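Local structure of TPR repeat-containing protein (3U4T) at residues Ala20-Val25 with Ala44-Glu49; Tyr38-Arg43 with Phe64-Ala69; Leu126-Met131 with Tyr153-Tyr158; Lys133-Thr138 with Pro142-Glu147. The protein is of unknown function but, as a member of the tetratricopeptide repeat family, probably offers a helical scaffold for binding other proteins. The protein carries 1 engineered substitution. All coordinates share one frame; numbering follows the deposited sequence.

Contact 1: residues Ala20-Val25 with Ala44-Glu49; sequences AEAIEV and AVCYYE
C46 is the first residue of 44-49 to meet helix 19-31, its CB resting on CG1 of I23 at 3.6 Å. These two residues also have the nearest CA atoms of the two segments, 6.9 Å apart, which places them where the helices come together. The sulfur, set anti to the carbonyl carbon (chi1 -69°), turns to A22, and its SG lies 3.9 Å from CB of that alanine. One residue further on, Y47 brings its ring across the outer branches of I23. CD1 of I23 stands over one ring face, toward the rim and 4.1 Å from the Y47 ring centroid, an approach 22° off the normal that qualifies as CH-pi. CG2 of I23 takes the phenol end, lying 3.5 Å from OH of Y47. Cutting I23 back to an alanine is likely to open a gap between C46 and Y47 and take the CH-pi partner from the ring face. Around this core, F14 of helix 6-14 touches C46, while L55, A56 and D59 of helix 53-64 touch Y47. The segment axes approach to 9.2 Å at a signed angle of -143°, a roughly antiparallel pairing of successive helices consistent with tetratricopeptide repeat architecture. With A22, I23 and C46 buried, and apolar, CH-pi and methyl-to-phenol-oxygen contacts but no hydrogen bond between the segments, the joint depends on shape fit and dispersion.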
# COMPACT_ATOMS: atom_id res chain seq x y z
N ALA A 20 -2.52 -3.00 25.23
CA ALA A 20 -3.19 -2.47 26.41
C ALA A 20 -2.69 -3.11 27.70
O ALA A 20 -2.69 -2.48 28.76
CB ALA A 20 -4.70 -2.65 26.30
N GLU A 21 -2.26 -4.37 27.58
CA GLU A 21 -1.73 -5.10 28.73
C GLU A 21 -0.30 -4.69 28.99
O GLU A 21 0.09 -4.44 30.12
CB GLU A 21 -1.75 -6.60 28.48
CG GLU A 21 -3.09 -7.26 28.63
CD GLU A 21 -3.98 -7.01 27.44
OE1 GLU A 21 -3.49 -7.20 26.30
OE2 GLU A 21 -5.15 -6.64 27.64
N ALA A 22 0.50 -4.65 27.93
CA ALA A 22 1.89 -4.27 28.05
C ALA A 22 1.90 -2.86 28.63
O ALA A 22 2.77 -2.50 29.42
CB ALA A 22 2.56 -4.29 26.69
N ILE A 23 0.90 -2.06 28.26
CA ILE A 23 0.78 -0.69 28.74
C ILE A 23 0.56 -0.61 30.24
O ILE A 23 1.12 0.24 30.92
CB ILE A 23 -0.36 0.04 27.99
CG1 ILE A 23 0.04 0.21 26.52
CG2 ILE A 23 -0.64 1.39 28.64
CD1 ILE A 23 -1.04 0.74 25.65
N GLU A 24 -0.27 -1.51 30.77
CA GLU A 24 -0.57 -1.54 32.20
C GLU A 24 0.71 -1.72 33.03
O GLU A 24 0.94 -0.97 33.98
CB GLU A 24 -1.56 -2.67 32.50
CG GLU A 24 -2.83 -2.62 31.66
CD GLU A 24 -3.61 -1.33 31.82
OE1 GLU A 24 -4.13 -1.08 32.92
OE2 GLU A 24 -3.69 -0.56 30.83
N VAL A 25 1.53 -2.70 32.66
CA VAL A 25 2.78 -2.97 33.38
C VAL A 25 3.83 -1.87 33.19
O VAL A 25 4.54 -1.52 34.13
CB VAL A 25 3.36 -4.38 32.99
CG1 VAL A 25 3.02 -4.71 31.56
CG2 VAL A 25 4.87 -4.41 33.18
N ALA A 44 5.27 3.42 23.46
CA ALA A 44 4.93 4.34 22.38
C ALA A 44 4.28 3.55 21.24
O ALA A 44 3.22 3.93 20.74
CB ALA A 44 6.17 5.05 21.88
N VAL A 45 4.91 2.45 20.84
CA VAL A 45 4.37 1.60 19.78
C VAL A 45 3.01 1.03 20.20
O VAL A 45 2.08 1.00 19.41
CB VAL A 45 5.31 0.43 19.45
CG1 VAL A 45 4.61 -0.54 18.51
CG2 VAL A 45 6.58 0.95 18.81
N CYS A 46 2.91 0.55 21.44
CA CYS A 46 1.63 0.01 21.89
C CYS A 46 0.55 1.08 21.65
O CYS A 46 -0.42 0.84 20.91
CB CYS A 46 1.71 -0.38 23.38
SG CYS A 46 2.80 -1.84 23.71
N TYR A 47 0.73 2.26 22.23
CA TYR A 47 -0.23 3.34 22.05
C TYR A 47 -0.51 3.62 20.57
O TYR A 47 -1.65 3.86 20.17
CB TYR A 47 0.26 4.62 22.74
CG TYR A 47 0.03 4.66 24.24
CD1 TYR A 47 -1.25 4.47 24.77
CD2 TYR A 47 1.08 4.91 25.14
CE1 TYR A 47 -1.49 4.54 26.13
CE2 TYR A 47 0.85 4.98 26.51
CZ TYR A 47 -0.44 4.80 27.00
OH TYR A 47 -0.68 4.87 28.35
N TYR A 48 0.54 3.60 19.75
CA TYR A 48 0.41 3.85 18.32
C TYR A 48 -0.50 2.81 17.63
O TYR A 48 -1.30 3.16 16.76
CB TYR A 48 1.78 3.82 17.65
CG TYR A 48 1.73 3.82 16.15
CD1 TYR A 48 1.56 5.00 15.43
CD2 TYR A 48 1.81 2.62 15.44
CE1 TYR A 48 1.48 5.00 14.05
CE2 TYR A 48 1.73 2.60 14.05
CZ TYR A 48 1.56 3.79 13.36
OH TYR A 48 1.46 3.76 11.99
N GLU A 49 -0.37 1.54 18.01
CA GLU A 49 -1.19 0.49 17.41
C GLU A 49 -2.63 0.60 17.91
O GLU A 49 -3.56 0.15 17.24
CB GLU A 49 -0.61 -0.90 17.74
CG GLU A 49 0.80 -1.17 17.19
CD GLU A 49 0.86 -1.26 15.68
OE1 GLU A 49 -0.20 -1.42 15.05
OE2 GLU A 49 1.98 -1.19 15.12

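Contact 2: residues Tyr38-Arg43 with Phe64-Ala69; sequences YIYNRR and FSKVNA
Y40 and K66 make the closer of two side-chain contacts here, with CE2 of the ring 4.0 Å from CD of the lysine. The two side chains cross at a slant, and CD reaches the ring obliquely. K66 directs its CB toward the helix, and the extended chi2 (171°) carries CD to the ring. The second contact is looser: CE1 of Y38 lies 4.3 Å from CG2 of V67, again with an oblique approach to the ring. One shell out, I39 helps to place Y40, because its CG1 sits 3.4 Å above one face of the Y40 ring plane, toward the rim. R42 ties down the backbone of Y38, its NH1 donating to Y38 O at 2.8 Å. That donor lies in the carbonyl plane on a lone pair, but the bond is bent, with an N-H...O angle of 138°, and the oxygen stands 23° out of the guanidinium plane. Only 123 Å² is buried, and K66 is exposed, which fits a seam at the surface. Segment 64-69 is the turn leading from helix 53-64 toward helix 74-86, and it lies against 38-43, which leads into helix 40-49. T62 and Y63 of helix 53-64 continue the cover of Y40, F7 of helix 6-14 touches Y38, and R43 forms salt bridges to E30 and D59, joining helix 40-49 to helices 19-31 and 53-64.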
# COMPACT_ATOMS: atom_id res chain seq x y z
N TYR A 38 13.95 1.94 27.60
CA TYR A 38 13.29 0.93 26.77
C TYR A 38 11.86 0.56 27.09
O TYR A 38 11.31 -0.32 26.44
CB TYR A 38 14.15 -0.34 26.73
CG TYR A 38 15.53 -0.04 26.21
CD1 TYR A 38 15.71 0.49 24.93
CD2 TYR A 38 16.66 -0.24 27.00
CE1 TYR A 38 16.99 0.83 24.46
CE2 TYR A 38 17.94 0.09 26.55
CZ TYR A 38 18.09 0.63 25.28
OH TYR A 38 19.35 0.95 24.83
N ILE A 39 11.26 1.20 28.09
CA ILE A 39 9.86 0.90 28.37
C ILE A 39 9.07 1.91 27.54
O ILE A 39 7.95 1.64 27.12
CB ILE A 39 9.49 1.07 29.88
CG1 ILE A 39 9.51 2.54 30.30
CG2 ILE A 39 10.45 0.26 30.72
CD1 ILE A 39 8.99 2.76 31.72
N TYR A 40 9.69 3.05 27.27
CA TYR A 40 9.05 4.12 26.53
C TYR A 40 8.89 3.90 25.03
O TYR A 40 7.83 4.20 24.48
CB TYR A 40 9.77 5.44 26.82
CG TYR A 40 9.71 5.80 28.30
CD1 TYR A 40 8.53 6.30 28.86
CD2 TYR A 40 10.79 5.58 29.14
CE1 TYR A 40 8.44 6.58 30.22
CE2 TYR A 40 10.71 5.85 30.51
CZ TYR A 40 9.53 6.35 31.05
OH TYR A 40 9.44 6.64 32.40
N ASN A 41 9.91 3.38 24.35
CA ASN A 41 9.75 3.17 22.92
C ASN A 41 8.76 2.05 22.64
O ASN A 41 8.12 2.03 21.59
CB ASN A 41 11.09 2.89 22.23
CG ASN A 41 11.74 1.59 22.68
OD1 ASN A 41 11.61 1.19 23.83
ND2 ASN A 41 12.46 0.95 21.78
N ARG A 42 8.61 1.14 23.59
CA ARG A 42 7.69 0.02 23.44
C ARG A 42 6.27 0.46 23.75
O ARG A 42 5.32 0.07 23.07
CB ARG A 42 8.11 -1.14 24.35
CG ARG A 42 9.38 -1.84 23.90
CD ARG A 42 9.75 -3.00 24.81
NE ARG A 42 10.90 -3.75 24.31
CZ ARG A 42 12.13 -3.26 24.17
NH1 ARG A 42 12.39 -2.00 24.50
NH2 ARG A 42 13.10 -4.03 23.69
N ARG A 43 6.12 1.29 24.78
CA ARG A 43 4.80 1.76 25.16
C ARG A 43 4.33 2.68 24.05
O ARG A 43 3.15 2.72 23.71
CB ARG A 43 4.86 2.52 26.49
CG ARG A 43 3.50 2.67 27.18
CD ARG A 43 3.65 3.15 28.62
NE ARG A 43 4.05 4.55 28.72
CZ ARG A 43 4.28 5.18 29.87
NH1 ARG A 43 4.17 4.54 31.03
NH2 ARG A 43 4.60 6.47 29.86
N PHE A 64 13.36 9.23 23.39
CA PHE A 64 14.53 9.91 22.81
C PHE A 64 15.24 10.93 23.70
O PHE A 64 16.35 11.37 23.39
CB PHE A 64 14.16 10.57 21.48
CG PHE A 64 14.13 9.62 20.33
CD1 PHE A 64 15.27 8.91 19.98
CD2 PHE A 64 12.96 9.39 19.62
CE1 PHE A 64 15.25 7.97 18.94
CE2 PHE A 64 12.92 8.45 18.58
CZ PHE A 64 14.07 7.74 18.24
N SER A 65 14.61 11.31 24.81
CA SER A 65 15.23 12.25 25.72
C SER A 65 15.96 11.45 26.80
O SER A 65 16.58 12.02 27.69
CB SER A 65 14.15 13.12 26.37
OG SER A 65 13.38 12.32 27.25
N LYS A 66 15.87 10.13 26.70
CA LYS A 66 16.49 9.22 27.66
C LYS A 66 17.42 8.17 27.06
O LYS A 66 18.36 7.73 27.70
CB LYS A 66 15.42 8.49 28.47
CG LYS A 66 14.82 9.28 29.62
CD LYS A 66 13.63 8.55 30.21
CE LYS A 66 13.47 8.87 31.69
NZ LYS A 66 13.41 10.33 31.97
N VAL A 67 17.14 7.75 25.82
CA VAL A 67 17.96 6.73 25.19
C VAL A 67 19.34 7.22 24.82
O VAL A 67 19.55 8.40 24.53
CB VAL A 67 17.32 6.17 23.90
CG1 VAL A 67 17.36 7.22 22.80
CG2 VAL A 67 18.07 4.90 23.46
N ASN A 68 20.29 6.30 24.83
CA ASN A 68 21.66 6.57 24.47
C ASN A 68 21.78 6.51 22.93
O ASN A 68 21.57 5.46 22.31
CB ASN A 68 22.57 5.52 25.11
CG ASN A 68 24.01 5.65 24.69
OD1 ASN A 68 24.33 5.67 23.50
ND2 ASN A 68 24.90 5.73 25.66
N ALA A 69 22.14 7.64 22.34
CA ALA A 69 22.29 7.79 20.89
C ALA A 69 22.90 6.62 20.14
O ALA A 69 22.52 6.34 19.01
CB ALA A 69 23.08 9.06 20.57

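Contact 3: residues Leu126-Met131 with Tyr153-Tyr158; sequences LAIQYM and YYNKEY
I128 spans the gap to N155 and E157 with a single methyl group. Its CB is directed toward 153-158, yet neither CB nor CG2 comes within touching distance of that segment, and CG1 serves as a spacer. With chi2 at 176° the chain is fully extended, and CD1 at its tip makes every contact. It lies 3.6 Å from ND2 of N155 and 3.8 Å from CB of the same residue, crossing the asparagine at a slant. E157 arrives from the opposite direction, placing OE2 3.6 Å from CD1 of I128. The methyl thus packs against a polar pair that is already joined: ND2 of N155 donates to OE2 of E157 at 2.8 Å, with an N-H...O angle of 153°. The acceptor lies in the amide plane, whereas the donor reaches the anti side of the carboxylate, 32° out of its plane. Were N155 a leucine, OE2 of E157 would probably lose this N-H donor, leaving the carboxylate freer to turn. Between the pair, K156 takes positive phi as the C-prime residue of a Schellman motif, with E157 N paired to Y152 O and K156 N to Y153 O (2.8 Å). Helix 142-154 ends here, E157 becomes the N-cap of helix 158-171 and forms a salt bridge to K160, and I128 links helix 124-131 to this corner, also touching A151 and Y152.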
# COMPACT_ATOMS: atom_id res chain seq x y z
N LEU A 126 8.47 13.35 -7.34
CA LEU A 126 9.18 13.14 -6.09
C LEU A 126 8.89 11.71 -5.60
O LEU A 126 9.81 10.98 -5.24
CB LEU A 126 8.73 14.18 -5.06
CG LEU A 126 9.49 14.36 -3.75
CD1 LEU A 126 10.98 14.46 -4.04
CD2 LEU A 126 9.00 15.62 -3.05
N ALA A 127 7.62 11.32 -5.60
CA ALA A 127 7.22 9.98 -5.16
C ALA A 127 7.97 8.89 -5.94
O ALA A 127 8.48 7.93 -5.35
CB ALA A 127 5.71 9.79 -5.35
N ILE A 128 8.03 9.04 -7.26
CA ILE A 128 8.73 8.10 -8.10
C ILE A 128 10.21 8.07 -7.78
O ILE A 128 10.81 7.00 -7.66
CB ILE A 128 8.59 8.46 -9.58
CG1 ILE A 128 7.13 8.37 -10.01
CG2 ILE A 128 9.47 7.52 -10.42
CD1 ILE A 128 6.91 8.81 -11.44
N GLN A 129 10.81 9.26 -7.65
CA GLN A 129 12.25 9.35 -7.35
C GLN A 129 12.61 8.50 -6.15
O GLN A 129 13.55 7.70 -6.20
CB GLN A 129 12.70 10.79 -7.04
CG GLN A 129 14.15 10.80 -6.53
CD GLN A 129 14.48 11.92 -5.57
OE1 GLN A 129 15.43 11.81 -4.79
NE2 GLN A 129 13.72 13.02 -5.62
N TYR A 130 11.85 8.68 -5.06
CA TYR A 130 12.09 7.94 -3.83
C TYR A 130 11.69 6.48 -3.89
O TYR A 130 12.34 5.63 -3.28
CB TYR A 130 11.41 8.64 -2.66
CG TYR A 130 12.27 9.69 -1.99
CD1 TYR A 130 12.92 9.42 -0.78
CD2 TYR A 130 12.47 10.93 -2.58
CE1 TYR A 130 13.75 10.39 -0.18
CE2 TYR A 130 13.30 11.89 -1.99
CZ TYR A 130 13.93 11.61 -0.79
OH TYR A 130 14.76 12.55 -0.22
N MSE A 131 10.60 6.17 -4.60
CA MSE A 131 10.19 4.78 -4.72
C MSE A 131 11.26 4.00 -5.50
O MSE A 131 11.47 2.82 -5.25
CB MSE A 131 8.84 4.67 -5.43
CG MSE A 131 7.64 4.72 -4.47
SE MSE A 131 6.00 4.79 -5.44
CE MSE A 131 4.86 5.41 -3.99
N TYR A 153 1.90 5.39 -13.56
CA TYR A 153 0.59 5.51 -14.20
C TYR A 153 -0.02 6.89 -14.01
O TYR A 153 -0.44 7.54 -14.97
CB TYR A 153 -0.38 4.47 -13.62
CG TYR A 153 -1.80 4.58 -14.15
CD1 TYR A 153 -2.18 3.93 -15.32
CD2 TYR A 153 -2.76 5.31 -13.45
CE1 TYR A 153 -3.50 3.99 -15.79
CE2 TYR A 153 -4.08 5.38 -13.91
CZ TYR A 153 -4.45 4.72 -15.08
OH TYR A 153 -5.75 4.78 -15.53
N TYR A 154 -0.10 7.33 -12.76
CA TYR A 154 -0.69 8.62 -12.48
C TYR A 154 0.22 9.74 -12.94
O TYR A 154 -0.20 10.89 -13.02
CB TYR A 154 -1.03 8.72 -11.00
CG TYR A 154 -2.24 7.89 -10.65
CD1 TYR A 154 -3.48 8.16 -11.21
CD2 TYR A 154 -2.14 6.83 -9.75
CE1 TYR A 154 -4.60 7.39 -10.89
CE2 TYR A 154 -3.25 6.06 -9.42
CZ TYR A 154 -4.48 6.34 -10.00
OH TYR A 154 -5.57 5.57 -9.66
N ASN A 155 1.47 9.40 -13.26
CA ASN A 155 2.40 10.40 -13.77
C ASN A 155 2.35 10.33 -15.29
O ASN A 155 3.17 10.92 -16.00
CB ASN A 155 3.82 10.16 -13.28
CG ASN A 155 4.70 11.39 -13.43
OD1 ASN A 155 4.28 12.51 -13.09
ND2 ASN A 155 5.92 11.21 -13.93
N LYS A 156 1.36 9.58 -15.76
CA LYS A 156 1.11 9.39 -17.18
C LYS A 156 2.24 8.72 -17.95
O LYS A 156 2.35 8.89 -19.16
CB LYS A 156 0.76 10.74 -17.82
CG LYS A 156 -0.49 11.40 -17.25
CD LYS A 156 -0.78 12.73 -17.93
CE LYS A 156 -2.01 13.43 -17.35
NZ LYS A 156 -1.83 13.86 -15.92
N GLU A 157 3.08 7.96 -17.25
CA GLU A 157 4.15 7.22 -17.92
C GLU A 157 3.63 5.79 -17.97
O GLU A 157 4.13 4.90 -17.28
CB GLU A 157 5.45 7.28 -17.12
CG GLU A 157 5.95 8.69 -16.87
CD GLU A 157 7.33 8.71 -16.22
OE1 GLU A 157 8.32 8.36 -16.90
OE2 GLU A 157 7.43 9.06 -15.03
N TYR A 158 2.59 5.58 -18.78
CA TYR A 158 1.95 4.28 -18.90
C TYR A 158 2.88 3.19 -19.35
O TYR A 158 2.79 2.06 -18.87
CB TYR A 158 0.75 4.39 -19.83
CG TYR A 158 -0.14 5.55 -19.43
CD1 TYR A 158 -0.66 5.62 -18.13
CD2 TYR A 158 -0.40 6.60 -20.30
CE1 TYR A 158 -1.39 6.72 -17.71
CE2 TYR A 158 -1.14 7.71 -19.89
CZ TYR A 158 -1.63 7.76 -18.59
OH TYR A 158 -2.34 8.87 -18.14

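Contact 4: residues Lys133-Thr138 with Pro142-Glu147; sequences KQIRPT and PKVFYE
I135 and V144 supply part of the apolar contact, CD1 of the isoleucine lying 3.8 Å from CG1 of the valine. The same CD1 reaches CE2 of F145 at 3.5 Å and approaches the ring obliquely. Although the CB of I135 does not face the helix, chi1 of -52° and chi2 of -61° fold CG1 and CD1 round toward it, which is how one methyl can serve two helix residues. F145 carries the apolar cluster onward to V168 and L171 of helix 158-171.

A second kind of contact sets an amide against a methyl. The side chains of Q134 and V144 run antiparallel, one past the other, with NE2 of the glutamine 3.6 Å from CG1 of the valine. The extended glutamine chain also brings CD within 4.1 Å of V144 CG2. Its polar end is not spent on the valine, since NE2 hydrogen-bonds to O of M131, behind it in the chain.

Hydrogen bonds form the third group, and they stay within the loop. NH1 of R136 donates to O of K133 at 3.0 Å and to O of I135 at 3.1 Å. Both carbonyls are approached from above their planes, the second with the straighter N-H...O angle, 156°. R136 thereby folds back on the connection between helices 124-131 and 142-154, while its backbone N bonds to OG1 of T139.

The chemistry is therefore divided: between these two segments, methyl, ring and amide-to-methyl contacts do the joining, and the hydrogen bonds of Q134 and R136 serve the turn itself.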
# COMPACT_ATOMS: atom_id res chain seq x y z
N LYS A 133 14.40 4.46 -5.25
CA LYS A 133 15.56 4.28 -4.37
C LYS A 133 15.56 2.88 -3.77
O LYS A 133 16.55 2.43 -3.21
CB LYS A 133 15.55 5.28 -3.21
CG LYS A 133 15.92 6.73 -3.56
CD LYS A 133 16.09 7.55 -2.27
CE LYS A 133 16.17 9.05 -2.52
NZ LYS A 133 17.31 9.47 -3.39
N GLN A 134 14.43 2.19 -3.87
CA GLN A 134 14.33 0.83 -3.35
C GLN A 134 14.83 -0.17 -4.38
O GLN A 134 15.36 -1.22 -4.02
CB GLN A 134 12.88 0.49 -3.02
CG GLN A 134 12.31 1.23 -1.85
CD GLN A 134 10.80 1.20 -1.89
OE1 GLN A 134 10.14 1.03 -0.88
NE2 GLN A 134 10.25 1.39 -3.07
N ILE A 135 14.67 0.16 -5.65
CA ILE A 135 15.09 -0.73 -6.73
C ILE A 135 16.57 -1.08 -6.74
O ILE A 135 17.44 -0.21 -6.78
CB ILE A 135 14.72 -0.15 -8.12
CG1 ILE A 135 13.24 0.24 -8.15
CG2 ILE A 135 14.96 -1.21 -9.20
CD1 ILE A 135 12.32 -0.92 -7.92
N ARG A 136 16.83 -2.38 -6.70
CA ARG A 136 18.17 -2.93 -6.76
C ARG A 136 18.01 -4.06 -7.76
O ARG A 136 16.89 -4.49 -8.04
CB ARG A 136 18.59 -3.49 -5.39
CG ARG A 136 18.90 -2.42 -4.35
CD ARG A 136 20.07 -1.54 -4.77
NE ARG A 136 20.45 -0.59 -3.73
CZ ARG A 136 19.87 0.59 -3.54
NH1 ARG A 136 18.89 0.97 -4.34
NH2 ARG A 136 20.27 1.39 -2.55
N PRO A 137 19.11 -4.54 -8.35
CA PRO A 137 18.95 -5.63 -9.31
C PRO A 137 18.61 -6.95 -8.61
O PRO A 137 18.69 -8.02 -9.22
CB PRO A 137 20.30 -5.66 -10.02
CG PRO A 137 21.25 -5.17 -8.97
CD PRO A 137 20.49 -4.02 -8.36
N THR A 138 18.23 -6.87 -7.35
CA THR A 138 17.90 -8.05 -6.56
C THR A 138 16.45 -8.00 -6.08
O THR A 138 15.81 -9.04 -5.91
CB THR A 138 18.84 -8.15 -5.33
OG1 THR A 138 18.60 -9.38 -4.63
CG2 THR A 138 18.62 -6.98 -4.37
N PRO A 142 7.08 -7.44 -4.34
CA PRO A 142 6.09 -7.08 -5.36
C PRO A 142 5.51 -5.69 -5.13
O PRO A 142 5.42 -4.88 -6.06
CB PRO A 142 5.03 -8.17 -5.22
CG PRO A 142 5.83 -9.34 -4.76
CD PRO A 142 6.72 -8.72 -3.72
N LYS A 143 5.10 -5.43 -3.89
CA LYS A 143 4.51 -4.15 -3.50
C LYS A 143 5.38 -3.01 -4.00
O LYS A 143 4.86 -2.02 -4.52
CB LYS A 143 4.38 -4.09 -1.98
CG LYS A 143 3.83 -2.78 -1.43
CD LYS A 143 3.80 -2.81 0.10
CE LYS A 143 2.70 -3.71 0.65
NZ LYS A 143 1.47 -2.95 1.03
N VAL A 144 6.69 -3.14 -3.86
CA VAL A 144 7.59 -2.11 -4.35
C VAL A 144 7.25 -1.81 -5.81
O VAL A 144 7.12 -0.65 -6.21
CB VAL A 144 9.06 -2.55 -4.27
CG1 VAL A 144 9.93 -1.57 -5.04
CG2 VAL A 144 9.49 -2.62 -2.83
N PHE A 145 7.11 -2.86 -6.60
CA PHE A 145 6.80 -2.68 -8.01
C PHE A 145 5.35 -2.29 -8.28
O PHE A 145 5.05 -1.64 -9.29
CB PHE A 145 7.16 -3.94 -8.79
CG PHE A 145 8.64 -4.18 -8.90
CD1 PHE A 145 9.22 -5.30 -8.33
CD2 PHE A 145 9.44 -3.30 -9.61
CE1 PHE A 145 10.58 -5.55 -8.46
CE2 PHE A 145 10.80 -3.53 -9.75
CZ PHE A 145 11.37 -4.66 -9.17
N TYR A 146 4.45 -2.67 -7.38
CA TYR A 146 3.03 -2.35 -7.52
C TYR A 146 2.78 -0.85 -7.27
O TYR A 146 2.06 -0.18 -8.03
CB TYR A 146 2.21 -3.17 -6.53
CG TYR A 146 0.73 -2.86 -6.53
CD1 TYR A 146 0.05 -2.65 -5.33
CD2 TYR A 146 0.01 -2.78 -7.72
CE1 TYR A 146 -1.32 -2.37 -5.32
CE2 TYR A 146 -1.36 -2.51 -7.71
CZ TYR A 146 -2.01 -2.31 -6.51
OH TYR A 146 -3.36 -2.03 -6.51
N GLU A 147 3.40 -0.34 -6.21
CA GLU A 147 3.27 1.06 -5.84
C GLU A 147 4.06 1.96 -6.77
O GLU A 147 3.70 3.12 -6.98
CB GLU A 147 3.72 1.27 -4.39
CG GLU A 147 2.59 1.07 -3.40
CD GLU A 147 3.07 0.75 -2.01
OE1 GLU A 147 4.30 0.85 -1.77
OE2 GLU A 147 2.23 0.41 -1.15

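How the contacts relate
Contacts 1 and 2 share helix 40-49 and touch where CG1 of I23 lies 4.3 Å from CG of R43. Contacts 3 and 4 share helix 142-154, one at its C-terminal end and one at its start, and meet through M131 and E147. The two pairs are well separated, with contacts 1 and 3 on opposite sides of the chain's centre, about 37 Å apart between centres. Contact 1 is the buried helix-to-helix core; the other three are partly buried and involve turns, contact 2 with an exposed lysine. Contact 1 is apolar apart from a tyrosine hydroxyl, contact 2 thin carbon-to-carbon packing; contacts 3 and 4 set methyls against polar groups, contact 4 adding an apolar cluster.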